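Local coordinates for ARF GTPase-activating protein GIT1 (Rattus norvegicus, PDB 6IUH) that probably stimulates GTP hydrolysis by ARF small GTPases and, through this C-terminal four-helix bundle, docks other signalling proteins, at residues E21-N26 against H50-E55; A78-L83 against Y113-A118; S85-T90 against Q106-C111. All coordinates share one frame; numbering follows the deposited sequence.

Contact 1: E21-N26 against H50-E55; sequences EQVTKN and HLAVTE
Ala52 presents its methyl to helix 13-35, where Val23, Asn26 and the turn at Gln22 close around it. Val23 has CG1 anti to the backbone N (chi1 170°), which leaves CG2 beside that N and directed across the contact; this branch lies 3.7 Å from Ala52 CB. Val23 CG2 also rests 3.6 Å from Ala52 O and reaches the peptide N of Val53, so one methyl covers backbone as well as side chain. Asn26 comes from one turn further on. Its CG stands beside its own backbone N (chi1 -71°), and Asn26 ND2 lies 3.6 Å from Ala52 CB, a purely van der Waals meeting. Asn26 ND2 is close to Gln22 O as well, at 3.1 Å, but the angle is too poor for a hydrogen bond. At the outer margin Gln22 gives Ala52 only its CB and carbonyl, while its OE1 takes a weak bond from Lys25 NZ. A small residue suits this face: the CA atoms of Val23 and Ala52 are 5.2 Å apart. The axes of segments 21-26 and 50-55 run antiparallel at 165° and approach to 8.7 Å. Inward, Val53 packs on Leu76, Asn77 and Ala80 of helix 67-87, and both valines touch Ile115 of helix 101-128; outward on helix 13-35, Glu21 and Thr24 pack against the chain of another protein.

Contact 2: A78-L83 against Y113-A118; sequences ASAYRL and YDIAKA
Ile115 reaches across to helix 67-87 with its long branch. Its CG1 stands beside the backbone N (chi1 -65°), which lays Ile115 CG1 3.6 Å from Ser79 CB. The chain then runs extended and carries Ile115 CD1 to 3.8 Å from Ala80 CA. Leu83 crosses it at about a right angle, Leu83 CD2 4.0 Å from Ile115 CD1. Beside this apolar patch Ser79 OG sits 3.3 Å from Asp114 CB. Segments 78-83 and 113-118 are antiparallel, at 159°, on neighbouring helices of an up-and-down four-helix bundle resembling the focal adhesion targeting domain. With an alanine at Ile115, CG1, CG2 and CD1 would go, which is likely to open a gap beside Ser79, Ala80 and Leu83 and leave Val23, Ile27, Ile49 and Val53 without a shared partner. Polar groups flank the apolar layer. Arg82 NH1 and Asp114 OD2, 4.3 Å apart, are too far for a salt bridge and are joined by two waters in the guanidinium plane. Water 1 accepts from Arg82 NH1 and donates to Ser79 OG and, at 2.7 Å, to Asp114 OD2; water 2 links Arg82 NH1 to Asp114 OD2. Further out, Leu75 O bonds Ser79 OG, Gln107 and Gln110 bond Arg82 NH2, and a polar side chain of another protein bonds Asp114 OD1.

Contact 3: S85-T90 against Q106-C111; sequences SECRKT and QQVIQC
Glu86 lies against Gln107 near the end of helix 67-87, and its atoms meet helix 101-128 one after another. Glu86 CB comes first, 4.3 Å from Val108 CG2. The next carbon stands beside the backbone N (chi1 -72°), where Glu86 CG touches Gln107 CB at 4.0 Å and lies 4.4 Å from Cys111 SG. A bend at chi2 (-70°) folds the carboxylate back over Gln107, with Glu86 CD 3.6 Å from Gln107 CB. Glu86 OE1 approaches Gln107 CB still more closely, at 3.5 Å, and touches Gln107 CG as well, so the acid leans on the aliphatic part of the glutamine instead of on its amide. Glu86 OE2 turns to water 3, which donates to it and, at 2.8 Å, to Gln107 OE1. Gln107 is bent at chi2 too, and its amide plane stands 51° from the carboxylate plane. Arg82, one turn back from Glu86 on helix 67-87, helps settle which way that amide faces. Alongside, Cys87 SG meets Val108 CG2 at 4.0 Å, forming the apolar and buried part of the contact; Phe42 and Ser46 of helix 42-57 also touch Cys87. The polar part depends on a mediator. Glu86 OE2 and Gln107 OE1 are both turned to the same water: with the acid ionised, as is likely, neither oxygen has a proton to offer the other. Water 3, donating to both, bridges the two oxygens, while the direct contact of the Glu86 and Gln107 side chains is van der Waals.

How the contacts relate
Contacts 2 and 3 join the same pair, helix 67-87 and helix 101-128, at successive levels, their centres 11 Å apart; contact 1 joins the other two helices. All three are buried contacts. Contacts 1 and 2 lie near the centre of the chain and meet there, Ile115 of contact 2 touching both valines of contact 1 and so tying all four helices at one level. Contact 3 sits farther out, about 8 Å from contact 1 at the nearest atoms, and Arg82 connects it to contact 2. Chemistry follows position: methyl packing dominates contact 1, contact 2 adds water-bridged charges beside its isoleucine, and contact 3 sets Glu86 against Gln107, both partly exposed.

Contact 1: E21-N26 against H50-E55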
# COMPACT_ATOMS: atom_id res chain seq x y z
N GLU A 21 -0.72 -10.30 1.33
CA GLU A 21 -0.20 -10.39 2.68
C GLU A 21 1.24 -9.88 2.76
O GLU A 21 1.67 -9.37 3.80
CB GLU A 21 -0.29 -11.82 3.21
CG GLU A 21 -1.71 -12.24 3.56
CD GLU A 21 -1.79 -13.62 4.19
OE1 GLU A 21 -0.76 -14.33 4.20
OE2 GLU A 21 -2.88 -13.99 4.67
N GLN A 22 1.99 -10.01 1.67
CA GLN A 22 3.34 -9.45 1.62
C GLN A 22 3.27 -7.93 1.56
O GLN A 22 4.09 -7.24 2.16
CB GLN A 22 4.11 -9.99 0.41
CG GLN A 22 4.59 -11.42 0.58
CD GLN A 22 5.64 -11.56 1.67
OE1 GLN A 22 6.43 -10.65 1.91
NE2 GLN A 22 5.63 -12.70 2.35
N VAL A 23 2.28 -7.41 0.84
CA VAL A 23 2.08 -5.97 0.77
C VAL A 23 1.66 -5.41 2.12
O VAL A 23 2.21 -4.41 2.57
CB VAL A 23 1.02 -5.60 -0.30
CG1 VAL A 23 0.64 -4.14 -0.18
CG2 VAL A 23 1.53 -5.91 -1.70
N THR A 24 0.70 -6.06 2.78
CA THR A 24 0.20 -5.56 4.06
C THR A 24 1.25 -5.68 5.16
O THR A 24 1.36 -4.79 6.00
CB THR A 24 -1.09 -6.31 4.50
OG1 THR A 24 -0.83 -7.71 4.59
CG2 THR A 24 -2.21 -6.06 3.51
N LYS A 25 2.02 -6.76 5.14
CA LYS A 25 3.10 -6.94 6.11
C LYS A 25 4.12 -5.80 6.03
O LYS A 25 4.55 -5.27 7.05
CB LYS A 25 3.81 -8.28 5.88
CG LYS A 25 4.87 -8.58 6.93
CD LYS A 25 5.70 -9.81 6.57
CE LYS A 25 6.58 -9.54 5.35
NZ LYS A 25 7.48 -10.68 5.06
N ASN A 26 4.49 -5.44 4.80
CA ASN A 26 5.46 -4.38 4.58
C ASN A 26 4.89 -3.00 4.88
O ASN A 26 5.59 -2.12 5.37
CB ASN A 26 5.99 -4.43 3.15
CG ASN A 26 6.88 -5.63 2.89
OD1 ASN A 26 7.56 -6.11 3.80
ND2 ASN A 26 6.90 -6.11 1.66
N HIS A 50 7.31 -1.34 -2.54
CA HIS A 50 7.29 -1.20 -4.00
C HIS A 50 7.53 -2.54 -4.68
O HIS A 50 6.93 -2.84 -5.71
CB HIS A 50 8.34 -0.18 -4.45
CG HIS A 50 8.22 0.19 -5.90
ND1 HIS A 50 8.88 -0.48 -6.90
CD2 HIS A 50 7.51 1.18 -6.51
CE1 HIS A 50 8.59 0.07 -8.07
NE2 HIS A 50 7.76 1.08 -7.85
N LEU A 51 8.42 -3.35 -4.11
CA LEU A 51 8.70 -4.68 -4.62
C LEU A 51 7.49 -5.59 -4.47
O LEU A 51 7.13 -6.33 -5.39
CB LEU A 51 9.90 -5.29 -3.90
CG LEU A 51 10.21 -6.76 -4.23
CD1 LEU A 51 10.54 -6.93 -5.70
CD2 LEU A 51 11.35 -7.28 -3.36
N ALA A 52 6.85 -5.53 -3.30
CA ALA A 52 5.68 -6.34 -3.03
C ALA A 52 4.54 -5.96 -3.96
O ALA A 52 3.74 -6.82 -4.37
CB ALA A 52 5.25 -6.19 -1.58
N VAL A 53 4.46 -4.68 -4.30
CA VAL A 53 3.43 -4.18 -5.20
C VAL A 53 3.67 -4.67 -6.62
O VAL A 53 2.73 -5.07 -7.32
CB VAL A 53 3.37 -2.63 -5.17
CG1 VAL A 53 2.65 -2.08 -6.39
CG2 VAL A 53 2.70 -2.15 -3.89
N THR A 54 4.93 -4.67 -7.04
CA THR A 54 5.30 -5.13 -8.38
C THR A 54 4.96 -6.61 -8.57
O THR A 54 4.46 -7.01 -9.63
CB THR A 54 6.81 -4.92 -8.64
OG1 THR A 54 7.12 -3.52 -8.55
CG2 THR A 54 7.20 -5.42 -10.03
N GLU A 55 5.23 -7.41 -7.55
CA GLU A 55 4.95 -8.84 -7.60
C GLU A 55 3.45 -9.12 -7.61
O GLU A 55 2.98 -10.04 -8.27
CB GLU A 55 5.60 -9.57 -6.42
CG GLU A 55 7.12 -9.55 -6.44
CD GLU A 55 7.72 -10.43 -5.36
OE1 GLU A 55 6.95 -11.11 -4.65
OE2 GLU A 55 8.96 -10.45 -5.22

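Contact 2: A78-L83 against Y113-A118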
# COMPACT_ATOMS: atom_id res chain seq x y z
N ALA A 78 0.27 3.77 -8.88
CA ALA A 78 0.49 5.20 -8.70
C ALA A 78 0.81 5.54 -7.25
O ALA A 78 1.61 6.44 -6.98
CB ALA A 78 -0.73 5.98 -9.16
N SER A 79 0.18 4.84 -6.31
CA SER A 79 0.38 5.12 -4.89
C SER A 79 1.74 4.62 -4.41
O SER A 79 2.36 5.22 -3.53
CB SER A 79 -0.74 4.49 -4.07
OG SER A 79 -2.00 4.96 -4.51
N ALA A 80 2.20 3.52 -5.00
CA ALA A 80 3.51 2.97 -4.66
C ALA A 80 4.61 3.90 -5.14
O ALA A 80 5.61 4.12 -4.45
CB ALA A 80 3.69 1.58 -5.26
N TYR A 81 4.42 4.45 -6.34
CA TYR A 81 5.35 5.40 -6.93
C TYR A 81 5.37 6.70 -6.13
O TYR A 81 6.43 7.26 -5.85
CB TYR A 81 4.98 5.67 -8.38
CG TYR A 81 5.92 6.61 -9.11
CD1 TYR A 81 7.05 6.13 -9.75
CD2 TYR A 81 5.66 7.97 -9.17
CE1 TYR A 81 7.91 6.98 -10.42
CE2 TYR A 81 6.51 8.83 -9.84
CZ TYR A 81 7.63 8.33 -10.47
OH TYR A 81 8.47 9.18 -11.13
N ARG A 82 4.18 7.18 -5.78
CA ARG A 82 4.04 8.37 -4.95
C ARG A 82 4.73 8.20 -3.60
O ARG A 82 5.39 9.12 -3.11
CB ARG A 82 2.55 8.70 -4.75
CG ARG A 82 2.28 9.98 -3.99
CD ARG A 82 0.80 10.07 -3.61
NE ARG A 82 0.58 11.04 -2.54
CZ ARG A 82 -0.51 11.08 -1.78
NH1 ARG A 82 -1.48 10.19 -1.97
NH2 ARG A 82 -0.63 12.00 -0.84
N LEU A 83 4.59 7.02 -3.00
CA LEU A 83 5.25 6.70 -1.74
C LEU A 83 6.77 6.77 -1.89
O LEU A 83 7.46 7.37 -1.06
CB LEU A 83 4.85 5.31 -1.25
CG LEU A 83 5.53 4.82 0.02
CD1 LEU A 83 5.16 5.70 1.20
CD2 LEU A 83 5.17 3.37 0.30
N TYR A 113 -2.15 4.01 2.65
CA TYR A 113 -3.60 3.84 2.73
C TYR A 113 -4.18 3.44 1.37
O TYR A 113 -4.97 2.51 1.27
CB TYR A 113 -4.27 5.12 3.22
CG TYR A 113 -5.78 5.05 3.26
CD1 TYR A 113 -6.45 4.60 4.39
CD2 TYR A 113 -6.55 5.45 2.17
CE1 TYR A 113 -7.83 4.54 4.43
CE2 TYR A 113 -7.93 5.39 2.20
CZ TYR A 113 -8.56 4.94 3.34
OH TYR A 113 -9.93 4.88 3.37
N ASP A 114 -3.78 4.17 0.34
CA ASP A 114 -4.29 3.92 -1.01
C ASP A 114 -3.72 2.64 -1.60
O ASP A 114 -4.39 1.98 -2.41
CB ASP A 114 -3.99 5.11 -1.92
CG ASP A 114 -5.00 6.24 -1.76
OD1 ASP A 114 -6.09 5.97 -1.22
OD2 ASP A 114 -4.71 7.38 -2.18
N ILE A 115 -2.50 2.27 -1.21
CA ILE A 115 -1.92 1.00 -1.65
C ILE A 115 -2.74 -0.15 -1.08
O ILE A 115 -3.13 -1.07 -1.79
CB ILE A 115 -0.45 0.85 -1.22
CG1 ILE A 115 0.42 1.89 -1.92
CG2 ILE A 115 0.06 -0.54 -1.56
CD1 ILE A 115 1.86 1.89 -1.45
N ALA A 116 -3.01 -0.08 0.22
CA ALA A 116 -3.84 -1.08 0.89
C ALA A 116 -5.25 -1.10 0.31
O ALA A 116 -5.84 -2.17 0.12
CB ALA A 116 -3.89 -0.80 2.39
N LYS A 117 -5.80 0.08 0.03
CA LYS A 117 -7.13 0.21 -0.56
C LYS A 117 -7.21 -0.53 -1.89
O LYS A 117 -8.13 -1.32 -2.12
CB LYS A 117 -7.49 1.68 -0.77
CG LYS A 117 -8.93 1.94 -1.17
CD LYS A 117 -9.18 3.43 -1.33
CE LYS A 117 -10.65 3.75 -1.55
NZ LYS A 117 -10.87 5.22 -1.63
N ALA A 118 -6.24 -0.27 -2.76
CA ALA A 118 -6.17 -0.92 -4.06
C ALA A 118 -5.97 -2.43 -3.92
O ALA A 118 -6.58 -3.21 -4.65
CB ALA A 118 -5.04 -0.31 -4.90
O HOH W 1 -2.48 7.71 -3.70
O HOH W 2 -4.02 9.61 -0.59

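Contact 3: S85-T90 against Q106-C111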
# COMPACT_ATOMS: atom_id res chain seq x y z
N SER A 85 8.45 8.41 -3.98
CA SER A 85 8.82 9.81 -4.15
C SER A 85 8.92 10.53 -2.81
O SER A 85 9.83 11.32 -2.58
CB SER A 85 7.80 10.53 -5.04
OG SER A 85 7.80 10.00 -6.35
N GLU A 86 7.97 10.24 -1.93
CA GLU A 86 7.91 10.91 -0.63
C GLU A 86 9.04 10.48 0.29
O GLU A 86 9.61 11.30 1.00
CB GLU A 86 6.55 10.63 0.03
CG GLU A 86 5.40 11.36 -0.63
CD GLU A 86 5.45 12.86 -0.37
OE1 GLU A 86 6.05 13.27 0.64
OE2 GLU A 86 4.88 13.62 -1.19
N CYS A 87 9.37 9.19 0.28
CA CYS A 87 10.36 8.66 1.21
C CYS A 87 11.79 9.11 0.90
O CYS A 87 12.66 9.03 1.77
CB CYS A 87 10.29 7.14 1.24
SG CYS A 87 8.81 6.51 2.04
N ARG A 88 12.04 9.58 -0.32
CA ARG A 88 13.38 10.04 -0.69
C ARG A 88 13.79 11.29 0.09
O ARG A 88 14.95 11.69 0.05
CB ARG A 88 13.46 10.31 -2.19
CG ARG A 88 13.41 9.06 -3.05
CD ARG A 88 13.56 9.37 -4.53
NE ARG A 88 14.89 9.85 -4.87
CZ ARG A 88 15.18 11.11 -5.19
NH1 ARG A 88 14.22 12.02 -5.22
NH2 ARG A 88 16.42 11.46 -5.49
N LYS A 89 12.85 11.89 0.82
CA LYS A 89 13.15 13.08 1.60
C LYS A 89 13.84 12.73 2.91
O LYS A 89 14.35 13.62 3.60
CB LYS A 89 11.87 13.88 1.87
CG LYS A 89 11.01 14.10 0.63
CD LYS A 89 9.78 14.93 0.94
CE LYS A 89 8.75 14.85 -0.18
NZ LYS A 89 9.34 15.12 -1.52
N THR A 90 13.85 11.45 3.27
CA THR A 90 14.50 11.02 4.50
C THR A 90 15.99 10.79 4.28
O THR A 90 16.74 10.57 5.23
CB THR A 90 13.87 9.72 5.07
OG1 THR A 90 14.15 8.62 4.20
CG2 THR A 90 12.37 9.88 5.22
N GLN A 106 2.60 12.28 7.27
CA GLN A 106 1.23 12.37 6.76
C GLN A 106 1.15 11.87 5.32
O GLN A 106 0.31 11.05 4.99
CB GLN A 106 0.71 13.81 6.84
CG GLN A 106 0.45 14.29 8.26
CD GLN A 106 0.32 15.80 8.35
OE1 GLN A 106 0.26 16.49 7.34
NE2 GLN A 106 0.29 16.32 9.57
N GLN A 107 2.05 12.37 4.47
CA GLN A 107 2.04 12.00 3.06
C GLN A 107 2.34 10.52 2.87
O GLN A 107 1.71 9.85 2.05
CB GLN A 107 3.04 12.85 2.28
CG GLN A 107 2.64 14.32 2.18
CD GLN A 107 1.31 14.50 1.48
OE1 GLN A 107 1.07 13.94 0.41
NE2 GLN A 107 0.43 15.29 2.08
N VAL A 108 3.28 10.00 3.65
CA VAL A 108 3.66 8.60 3.57
C VAL A 108 2.49 7.67 3.93
O VAL A 108 2.22 6.71 3.21
CB VAL A 108 4.87 8.31 4.49
CG1 VAL A 108 5.04 6.82 4.71
CG2 VAL A 108 6.14 8.92 3.90
N ILE A 109 1.79 7.98 5.01
CA ILE A 109 0.66 7.15 5.43
C ILE A 109 -0.51 7.24 4.43
O ILE A 109 -1.21 6.26 4.20
CB ILE A 109 0.17 7.54 6.85
CG1 ILE A 109 1.29 7.30 7.87
CG2 ILE A 109 -1.06 6.72 7.24
CD1 ILE A 109 0.95 7.76 9.27
N GLN A 110 -0.70 8.41 3.82
CA GLN A 110 -1.71 8.56 2.77
C GLN A 110 -1.44 7.59 1.61
O GLN A 110 -2.36 6.92 1.12
CB GLN A 110 -1.75 9.99 2.23
CG GLN A 110 -2.23 11.04 3.22
CD GLN A 110 -2.39 12.40 2.57
OE1 GLN A 110 -2.48 12.50 1.35
NE2 GLN A 110 -2.42 13.45 3.38
N CYS A 111 -0.19 7.52 1.19
CA CYS A 111 0.22 6.61 0.13
C CYS A 111 -0.05 5.16 0.48
O CYS A 111 -0.59 4.41 -0.34
CB CYS A 111 1.71 6.79 -0.19
SG CYS A 111 2.10 8.40 -0.87
O HOH W 3 2.48 13.18 -1.85